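Local coordinates for Tol-Pal system protein TolA (Pseudomonas aeruginosa, PDB 1LR0), which belongs, here as its C-terminal periplasmic domain, to the Tol-Pal system, which probably takes part in outer-membrane invagination during cell division and in keeping that membrane intact, at residues Ser29-Ile34 against Arg110-Ile115; Leu57-Pro62 against Ile66-Val71. All coordinates share one frame; numbering follows the deposited sequence.

Interaction 1: residues Ser29-Ile34 against Arg110-Ile115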
# COMPACT_ATOMS: atom_id res chain seq x y z
N SER A 29 4.57 -5.89 -4.87
CA SER A 29 3.46 -6.43 -5.50
C SER A 29 2.15 -6.03 -4.74
O SER A 29 1.13 -5.65 -5.34
CB SER A 29 3.61 -7.92 -5.55
OG SER A 29 2.38 -8.47 -6.05
N LEU A 30 2.17 -6.09 -3.43
CA LEU A 30 0.98 -5.68 -2.68
C LEU A 30 0.69 -4.14 -2.73
O LEU A 30 -0.47 -3.75 -2.75
CB LEU A 30 1.09 -6.17 -1.25
CG LEU A 30 0.81 -7.67 -1.14
CD1 LEU A 30 1.37 -8.20 0.19
CD2 LEU A 30 -0.72 -8.03 -1.36
N ASP A 31 1.72 -3.30 -2.73
CA ASP A 31 1.57 -1.87 -2.80
C ASP A 31 1.04 -1.52 -4.19
O ASP A 31 0.20 -0.62 -4.30
CB ASP A 31 2.84 -1.07 -2.48
CG ASP A 31 3.20 -1.11 -0.98
OD1 ASP A 31 2.38 -1.65 -0.15
OD2 ASP A 31 4.27 -0.62 -0.56
N ASP A 32 1.50 -2.25 -5.20
CA ASP A 32 0.98 -2.09 -6.55
C ASP A 32 -0.52 -2.42 -6.59
O ASP A 32 -1.30 -1.65 -7.21
CB ASP A 32 1.66 -2.97 -7.55
CG ASP A 32 3.03 -2.51 -7.94
OD1 ASP A 32 3.36 -1.33 -7.70
OD2 ASP A 32 3.82 -3.36 -8.55
N LEU A 33 -0.90 -3.53 -5.97
CA LEU A 33 -2.30 -3.90 -5.89
C LEU A 33 -3.10 -2.78 -5.21
O LEU A 33 -4.10 -2.35 -5.71
CB LEU A 33 -2.47 -5.28 -5.26
CG LEU A 33 -3.90 -5.79 -5.02
CD1 LEU A 33 -4.45 -6.10 -6.34
CD2 LEU A 33 -3.89 -7.00 -4.15
N ILE A 34 -2.63 -2.25 -4.10
CA ILE A 34 -3.38 -1.21 -3.43
C ILE A 34 -3.57 -0.04 -4.38
O ILE A 34 -4.67 0.48 -4.60
CB ILE A 34 -2.65 -0.78 -2.19
CG1 ILE A 34 -2.69 -1.87 -1.13
CG2 ILE A 34 -3.22 0.51 -1.65
CD1 ILE A 34 -1.80 -1.54 0.06
N ARG A 110 -1.29 -3.81 8.65
CA ARG A 110 -2.36 -3.37 9.51
C ARG A 110 -2.57 -1.88 9.53
O ARG A 110 -3.74 -1.36 9.61
CB ARG A 110 -2.15 -3.94 10.94
CG ARG A 110 -3.38 -3.79 11.80
CD ARG A 110 -3.25 -4.44 13.20
NE ARG A 110 -3.21 -5.91 13.20
CZ ARG A 110 -4.29 -6.73 13.35
NH1 ARG A 110 -5.51 -6.25 13.43
NH2 ARG A 110 -4.15 -8.05 13.39
N GLN A 111 -1.49 -1.11 9.46
CA GLN A 111 -1.60 0.31 9.34
C GLN A 111 -0.53 0.57 8.29
O GLN A 111 0.60 0.18 8.48
CB GLN A 111 -1.25 1.04 10.62
CG GLN A 111 -2.39 1.21 11.65
CD GLN A 111 -2.13 2.45 12.52
OE1 GLN A 111 -3.06 3.08 12.95
NE2 GLN A 111 -0.85 2.81 12.72
N ARG A 112 -0.89 1.09 7.13
CA ARG A 112 0.13 1.29 6.08
C ARG A 112 -0.05 2.67 5.43
O ARG A 112 -1.20 3.01 5.09
CB ARG A 112 0.09 0.26 4.95
CG ARG A 112 1.46 0.22 4.17
CD ARG A 112 1.79 -0.99 3.39
NE ARG A 112 2.97 -0.87 2.52
CZ ARG A 112 4.23 -1.04 2.89
NH1 ARG A 112 4.51 -1.39 4.14
NH2 ARG A 112 5.20 -0.91 1.99
N ARG A 113 1.02 3.46 5.26
CA ARG A 113 0.90 4.75 4.61
C ARG A 113 1.30 4.62 3.18
O ARG A 113 2.45 4.23 2.89
CB ARG A 113 1.81 5.75 5.31
CG ARG A 113 1.36 6.12 6.70
CD ARG A 113 2.39 7.02 7.47
NE ARG A 113 1.77 7.49 8.68
CZ ARG A 113 1.52 6.73 9.76
NH1 ARG A 113 1.89 5.45 9.82
NH2 ARG A 113 0.91 7.25 10.83
N ILE A 114 0.40 4.98 2.27
CA ILE A 114 0.69 4.89 0.82
C ILE A 114 0.54 6.30 0.21
O ILE A 114 -0.34 7.05 0.59
CB ILE A 114 -0.37 3.99 0.21
CG1 ILE A 114 -0.29 2.55 0.76
CG2 ILE A 114 -0.24 3.93 -1.27
CD1 ILE A 114 0.95 1.82 0.28
N ILE A 115 1.43 6.66 -0.69
CA ILE A 115 1.38 7.92 -1.36
C ILE A 115 0.64 7.74 -2.63
O ILE A 115 0.96 6.88 -3.43
CB ILE A 115 2.81 8.39 -1.63
CG1 ILE A 115 3.47 8.78 -0.29
CG2 ILE A 115 2.82 9.63 -2.56
CD1 ILE A 115 4.98 9.10 -0.49

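Interaction 2: residues Leu57-Pro62 against Ile66-Val71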
# COMPACT_ATOMS: atom_id res chain seq x y z
N LEU A 57 -3.10 7.08 5.35
CA LEU A 57 -2.96 5.93 6.27
C LEU A 57 -4.18 5.11 6.13
O LEU A 57 -5.28 5.57 6.30
CB LEU A 57 -2.83 6.49 7.67
CG LEU A 57 -2.87 5.38 8.70
CD1 LEU A 57 -1.56 4.65 8.72
CD2 LEU A 57 -3.18 6.06 10.03
N ILE A 58 -3.89 3.92 5.66
CA ILE A 58 -4.80 2.86 5.43
C ILE A 58 -4.75 1.85 6.59
O ILE A 58 -3.68 1.30 6.91
CB ILE A 58 -4.48 2.16 4.18
CG1 ILE A 58 -4.33 3.10 2.97
CG2 ILE A 58 -5.56 1.19 3.88
CD1 ILE A 58 -4.11 2.34 1.68
N GLU A 59 -5.92 1.58 7.14
CA GLU A 59 -6.09 0.59 8.25
C GLU A 59 -6.88 -0.61 7.76
O GLU A 59 -7.96 -0.43 7.20
CB GLU A 59 -6.84 1.27 9.43
CG GLU A 59 -6.03 2.41 10.00
CD GLU A 59 -6.61 3.11 11.21
OE1 GLU A 59 -7.24 2.44 12.11
OE2 GLU A 59 -6.42 4.36 11.25
N MSE A 60 -6.33 -1.80 7.97
CA MSE A 60 -6.88 -3.06 7.55
C MSE A 60 -6.92 -4.12 8.66
O MSE A 60 -6.13 -4.09 9.60
CB MSE A 60 -6.12 -3.67 6.36
CG MSE A 60 -6.41 -2.91 5.06
SE MSE A 60 -5.49 -3.63 3.55
CE MSE A 60 -3.84 -2.49 3.89
N LEU A 61 -7.81 -5.09 8.48
CA LEU A 61 -7.81 -6.32 9.28
C LEU A 61 -7.09 -7.35 8.53
O LEU A 61 -7.01 -7.29 7.31
CB LEU A 61 -9.25 -6.82 9.47
CG LEU A 61 -10.13 -5.85 10.22
CD1 LEU A 61 -11.65 -6.30 10.36
CD2 LEU A 61 -9.50 -5.53 11.58
N PRO A 62 -6.63 -8.39 9.21
CA PRO A 62 -5.92 -9.46 8.53
C PRO A 62 -6.72 -10.10 7.41
O PRO A 62 -6.11 -10.67 6.51
CB PRO A 62 -5.72 -10.48 9.63
CG PRO A 62 -5.76 -9.70 10.83
CD PRO A 62 -6.71 -8.59 10.66
N ILE A 66 -10.80 -3.16 4.80
CA ILE A 66 -10.30 -1.85 5.10
C ILE A 66 -11.22 -1.21 6.14
O ILE A 66 -12.38 -1.05 5.91
CB ILE A 66 -10.31 -0.98 3.78
CG1 ILE A 66 -9.29 -1.52 2.82
CG2 ILE A 66 -10.05 0.46 4.08
CD1 ILE A 66 -9.35 -1.05 1.37
N THR A 67 -10.70 -0.78 7.28
CA THR A 67 -11.54 -0.15 8.28
C THR A 67 -11.37 1.30 8.45
O THR A 67 -12.15 1.90 9.12
CB THR A 67 -11.24 -0.79 9.65
OG1 THR A 67 -9.80 -0.75 9.87
CG2 THR A 67 -11.55 -2.24 9.54
N ASN A 68 -10.35 1.92 7.84
CA ASN A 68 -10.28 3.35 7.98
C ASN A 68 -9.23 3.83 6.94
O ASN A 68 -8.46 3.02 6.43
CB ASN A 68 -9.87 3.70 9.38
CG ASN A 68 -10.16 5.10 9.73
OD1 ASN A 68 -10.77 5.84 8.98
ND2 ASN A 68 -9.73 5.49 10.90
N ALA A 69 -9.31 5.10 6.62
CA ALA A 69 -8.33 5.76 5.75
C ALA A 69 -8.39 7.21 6.14
O ALA A 69 -9.49 7.79 6.42
CB ALA A 69 -8.73 5.58 4.34
N SER A 70 -7.22 7.80 6.29
CA SER A 70 -7.14 9.18 6.61
C SER A 70 -5.86 9.79 5.99
O SER A 70 -4.90 9.11 5.73
CB SER A 70 -7.06 9.37 8.11
OG SER A 70 -5.99 8.58 8.61
N VAL A 71 -5.86 11.09 5.86
CA VAL A 71 -4.72 11.82 5.32
C VAL A 71 -3.61 11.84 6.35
O VAL A 71 -3.75 12.39 7.43
CB VAL A 71 -5.15 13.17 5.04
CG1 VAL A 71 -3.93 13.97 4.62
CG2 VAL A 71 -6.18 13.15 3.86
O HOH W 1 -6.67 5.73 8.76

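Interaction 1: residues Ser29-Ile34 against Arg110-Ile115
Arg-112 reaches Asp-31 by extending its chain: CG lies opposite the backbone N (chi1 -161°) and the links out to NE stay stretched. Asp-31 answers with CG turned beside its own backbone N, anti to the carbonyl carbon, presenting both carboxylate oxygens to the strand. The result is a side-on, two-nitrogen salt bridge. NH2 of Arg-112 meets OD2 of Asp-31 at 2.7 Å, nearly straight (165°), in the guanidinium plane and on the syn lone pair. The second bond, from NE of Arg-112 to OD1 of Asp-31 at 2.8 Å, is more bent (137°), in keeping with an oxygen tilted from the guanidinium plane. Two bonds to two oxygens restrict rotation of both groups, and Tyr-109 OH gives OD1 a further hydrogen bond. Next to this polar grip, CD1 of Ile-114 lies 3.8 Å from Asp-31 OD1, while Ile-34 CG2 packs on Ile-114 CG1 at 4.3 Å, the buried apolar side of the contact. Helix 4-41 thus passes over one face of the antiparallel sheet, its segment axis 10.1 Å from that of strand 111-115; Ile-34 and Ile-114 both also touch Ile-58 of the central strand 54-60.

Interaction 2: residues Leu57-Pro62 against Ile66-Val71
Leu-57 and Ser-70 form a hydrogen-bonded pair within the antiparallel beta hairpin of strands 54-60 and 66-73, interrupted near the turn by a classic beta bulge, where Thr-67 and Asn-68 both face Glu-59. The backbone bonds define the register. Leu-57 N donates to Ser-70 O at 2.7 Å, and Ser-70 N returns a bond to Leu-57 O. Glu-59 N then donates to Asn-68 O at 3.0 Å. At the bulge, Glu-59 O receives Thr-67 N at 2.8 Å as well as a weak, longer bond from Asn-68 N; the extra residue shifts the pairing by one, and Met-60 comes opposite Ile-66. Thr-67 carries OG1 between its backbone N and carbonyl carbon (chi1 51°), bringing the hydroxyl back to Glu-59 O for another weak bond.

Apolar contacts lie on the face of Ile-58, Met-60, Ile-66 and Ala-69. Met-60, present as selenomethionine, runs alongside Ile-66, with CG 3.9 Å from Ile-66 CG1. Helix 78-91 meets this face through Val-91 on Ile-66 and Val-88 on Ala-69, whereas Phe-105 of helix 102-108 touches Met-60. At the margin near the turn, CG of Leu-61 lies 3.9 Å from CG2 of Thr-67, the side chains crossing at about a right angle.

The other face carries Leu-57, Glu-59, Asn-68 and Ser-70. Glu-59 and Asn-68 lie side by side and point the same way, their carboxylate and amide planes 60° apart; CD of Glu-59 lies beside CB of Asn-68. Ser-70 OG donates to a water 2.9 Å away, and that same water donates to Leu-57 O at 2.8 Å and to Glu-59 OE2 at 2.9 Å, tying the two strands together through three protein oxygens.

Interaction 2 is nested along the chain inside the loop closed by interaction 1: helix 4-41 leads to the hairpin of strands 54-60 and 66-73, and strand 111-116 returns much later. Their centres lie about 10 Å apart, and both reach the same three-stranded antiparallel sheet, with strand 54-60 in the middle. Probable hydrogen bonds join the two directly, Arg-112 N to Ile-58 O at 2.8 Å and Met-60 N to Arg-110 O at 3.1 Å. Interaction 1 therefore fixes the long helix against an outer strand, while interaction 2 pairs the opposite outer strand with the centre. The first joins distant parts of the chain, the second is a local hairpin, both in this TonB-like C-terminal domain.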